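Local coordinates for protein cycloalternan-forming enzyme (Listeria monocytogenes serovar 1/2a, PDB 5F7U) that is a multidomain protein of the glycoside hydrolase family 31 type, with a TIM barrel flanked by beta domains, and binds glycans at several places, at residues A[7-12]-A[109-114]. The protein carries 1 engineered substitution. Numbering follows the deposited sequence.
Sequences EYHSPY and GPFTFY. With GLC (alpha-D-glucopyranose), chain E.
In the N-terminal beta domain, whose start matches an E-set family, the chain running on from strand 6-8 packs through His9 and Pro11 on Phe111 of strand 106-129. The Phe111 ring is the centre of the contact. Pro11 lays CD over one face, 3.6 Å from the ring centroid and 14° off the normal, a CH-pi contact well suited to a proline, whose CD hydrogens are polarised by the adjoining nitrogen. Gly109 CA lies 3.4 Å above the plane on the opposite face, toward the rim, so the ring is sandwiched. His9 meets it as an offset edge-to-face pair, the imidazole edge turned toward the phenyl face with planes at 74°; its CD2 comes 3.6 Å from CE2 of Phe111. With CG anti to the backbone N (chi1 165°), the imidazole extends to where ND1 bonds Asn39 O of strand 36-43 and NE2 bonds Tyr94 OH of strand 91-100. This bridge fixes the ring's rotation in a buried place and leaves a carbon edge for Phe111. The carbonyl O of His9 also approaches CZ of Phe111 at 3.5 Å. Farther along, a water donates to Thr112 O (2.8 Å) and lies at a weak 3.4 Å from Tyr12 OH. Next to His9, the Tyr8 ring stacks nearly parallel to the glucose ring, GLC C4 3.8 Å above its centre, in a glycan pocket completed by Trp43, Asn75 and Asn76. The aromatic and proline core is consistent with an immunoglobulin-like E-set sandwich; Tyr8 provides an aromatic stacking platform, a common way for proteins to hold glycans.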
loop_
_atom_site.group_PDB
_atom_site.type_symbol
_atom_site.label_atom_id
_atom_site.label_comp_id
_atom_site.label_asym_id
_atom_site.label_seq_id
_atom_site.Cartn_x
_atom_site.Cartn_y
_atom_site.Cartn_z
ATOM N N GLU A 7 10.731 -46.760 -5.813
ATOM C CA GLU A 7 10.724 -45.958 -7.030
ATOM C C GLU A 7 9.761 -44.807 -6.778
ATOM O O GLU A 7 8.777 -44.972 -6.054
ATOM C CB GLU A 7 10.241 -46.824 -8.211
ATOM C CG GLU A 7 10.054 -46.108 -9.562
ATOM C CD GLU A 7 8.768 -45.280 -9.662
ATOM O OE1 GLU A 7 7.817 -45.477 -8.852
ATOM O OE2 GLU A 7 8.705 -44.394 -10.540
ATOM N N TYR A 8 10.011 -43.658 -7.413
ATOM C CA TYR A 8 9.107 -42.523 -7.295
ATOM C C TYR A 8 9.167 -41.561 -8.481
ATOM O O TYR A 8 10.244 -41.164 -8.912
ATOM C CB TYR A 8 9.393 -41.801 -5.979
ATOM C CG TYR A 8 8.509 -40.619 -5.694
ATOM C CD1 TYR A 8 7.272 -40.786 -5.074
ATOM C CD2 TYR A 8 8.921 -39.320 -6.032
ATOM C CE1 TYR A 8 6.473 -39.686 -4.800
ATOM C CE2 TYR A 8 8.119 -38.214 -5.760
ATOM C CZ TYR A 8 6.904 -38.407 -5.136
ATOM O OH TYR A 8 6.105 -37.306 -4.871
ATOM N N HIS A 9 7.986 -41.199 -8.979
ATOM C CA HIS A 9 7.817 -40.118 -9.942
ATOM C C HIS A 9 6.496 -39.442 -9.573
ATOM O O HIS A 9 5.552 -40.119 -9.171
ATOM C CB HIS A 9 7.789 -40.652 -11.392
ATOM C CG HIS A 9 7.261 -39.666 -12.400
ATOM N ND1 HIS A 9 8.032 -38.657 -12.938
ATOM C CD2 HIS A 9 6.033 -39.536 -12.956
ATOM C CE1 HIS A 9 7.302 -37.944 -13.779
ATOM N NE2 HIS A 9 6.080 -38.458 -13.805
ATOM N N SER A 10 6.465 -38.112 -9.658
ATOM C CA SER A 10 5.241 -37.362 -9.397
ATOM C C SER A 10 5.297 -36.151 -10.321
ATOM O O SER A 10 6.125 -35.268 -10.104
ATOM C CB SER A 10 5.167 -36.933 -7.927
ATOM O OG SER A 10 3.847 -36.489 -7.615
ATOM N N PRO A 11 4.428 -36.111 -11.348
ATOM C CA PRO A 11 4.678 -35.220 -12.494
ATOM C C PRO A 11 4.736 -33.726 -12.173
ATOM O O PRO A 11 5.478 -33.002 -12.822
ATOM C CB PRO A 11 3.498 -35.515 -13.437
ATOM C CG PRO A 11 2.463 -36.176 -12.598
ATOM C CD PRO A 11 3.251 -36.966 -11.583
ATOM N N TYR A 12 3.956 -33.275 -11.198
ATOM C CA TYR A 12 3.950 -31.848 -10.871
ATOM C C TYR A 12 4.817 -31.451 -9.686
ATOM O O TYR A 12 4.950 -30.248 -9.427
ATOM C CB TYR A 12 2.519 -31.350 -10.659
ATOM C CG TYR A 12 1.592 -31.714 -11.795
ATOM C CD1 TYR A 12 1.693 -31.087 -13.064
ATOM C CD2 TYR A 12 0.609 -32.676 -11.610
ATOM C CE1 TYR A 12 0.824 -31.442 -14.107
ATOM C CE2 TYR A 12 -0.259 -33.027 -12.632
ATOM C CZ TYR A 12 -0.146 -32.412 -13.866
ATOM O OH TYR A 12 -1.048 -32.795 -14.846
ATOM N N GLY A 109 1.949 -44.012 -10.485
ATOM C CA GLY A 109 0.902 -43.733 -11.467
ATOM C C GLY A 109 -0.307 -44.631 -11.317
ATOM O O GLY A 109 -0.425 -45.310 -10.290
ATOM N N PRO A 110 -1.189 -44.679 -12.326
ATOM C CA PRO A 110 -1.014 -43.998 -13.619
ATOM C C PRO A 110 -1.205 -42.480 -13.564
ATOM O O PRO A 110 -1.874 -41.983 -12.666
ATOM C CB PRO A 110 -2.125 -44.609 -14.484
ATOM C CG PRO A 110 -3.173 -45.007 -13.503
ATOM C CD PRO A 110 -2.424 -45.495 -12.299
ATOM N N PHE A 111 -0.593 -41.779 -14.515
ATOM C CA PHE A 111 -0.755 -40.332 -14.686
ATOM C C PHE A 111 -1.223 -40.033 -16.107
ATOM O O PHE A 111 -0.754 -40.653 -17.075
ATOM C CB PHE A 111 0.573 -39.606 -14.418
ATOM C CG PHE A 111 1.189 -39.930 -13.086
ATOM C CD1 PHE A 111 0.641 -39.423 -11.895
ATOM C CD2 PHE A 111 2.330 -40.736 -13.016
ATOM C CE1 PHE A 111 1.236 -39.713 -10.660
ATOM C CE2 PHE A 111 2.930 -41.026 -11.780
ATOM C CZ PHE A 111 2.383 -40.509 -10.608
ATOM N N THR A 112 -2.164 -39.105 -16.238
ATOM C CA THR A 112 -2.683 -38.760 -17.558
ATOM C C THR A 112 -2.376 -37.308 -17.857
ATOM O O THR A 112 -2.459 -36.471 -16.958
ATOM C CB THR A 112 -4.206 -39.052 -17.659
ATOM O OG1 THR A 112 -4.433 -40.459 -17.509
ATOM C CG2 THR A 112 -4.817 -38.575 -19.019
ATOM N N PHE A 113 -1.991 -37.014 -19.102
ATOM C CA PHE A 113 -1.995 -35.622 -19.575
ATOM C C PHE A 113 -2.631 -35.523 -20.945
ATOM O O PHE A 113 -2.645 -36.505 -21.707
ATOM C CB PHE A 113 -0.595 -34.952 -19.525
ATOM C CG PHE A 113 0.461 -35.586 -20.422
ATOM C CD1 PHE A 113 0.628 -35.184 -21.755
ATOM C CD2 PHE A 113 1.344 -36.540 -19.902
ATOM C CE1 PHE A 113 1.633 -35.743 -22.549
ATOM C CE2 PHE A 113 2.358 -37.101 -20.682
ATOM C CZ PHE A 113 2.503 -36.706 -22.014
ATOM N N TYR A 114 -3.191 -34.348 -21.227
ATOM C CA TYR A 114 -3.864 -34.084 -22.490
ATOM C C TYR A 114 -3.093 -32.988 -23.211
ATOM O O TYR A 114 -2.875 -31.908 -22.661
ATOM C CB TYR A 114 -5.312 -33.649 -22.264
ATOM C CG TYR A 114 -6.107 -34.592 -21.392
ATOM C CD1 TYR A 114 -6.820 -35.666 -21.950
ATOM C CD2 TYR A 114 -6.170 -34.400 -19.995
ATOM C CE1 TYR A 114 -7.548 -36.531 -21.137
ATOM C CE2 TYR A 114 -6.902 -35.256 -19.189
ATOM C CZ TYR A 114 -7.588 -36.311 -19.764
ATOM O OH TYR A 114 -8.322 -37.155 -18.948
HETATM C C1 GLC E . 10.942 -40.744 -2.004
HETATM C C2 GLC E . 10.986 -39.360 -2.660
HETATM C C3 GLC E . 10.133 -38.384 -1.833
HETATM C C4 GLC E . 8.695 -38.895 -1.704
HETATM C C5 GLC E . 8.665 -40.335 -1.157
HETATM C C6 GLC E . 7.264 -40.939 -1.229
HETATM O O2 GLC E . 12.345 -38.919 -2.765
HETATM O O3 GLC E . 10.134 -37.072 -2.399
HETATM O O4 GLC E . 7.957 -38.008 -0.858
HETATM O O5 GLC E . 9.578 -41.202 -1.873
HETATM O O6 GLC E . 7.114 -41.926 -0.204
HETATM O O HOH W 1 -0.509 -36.105 -15.038
#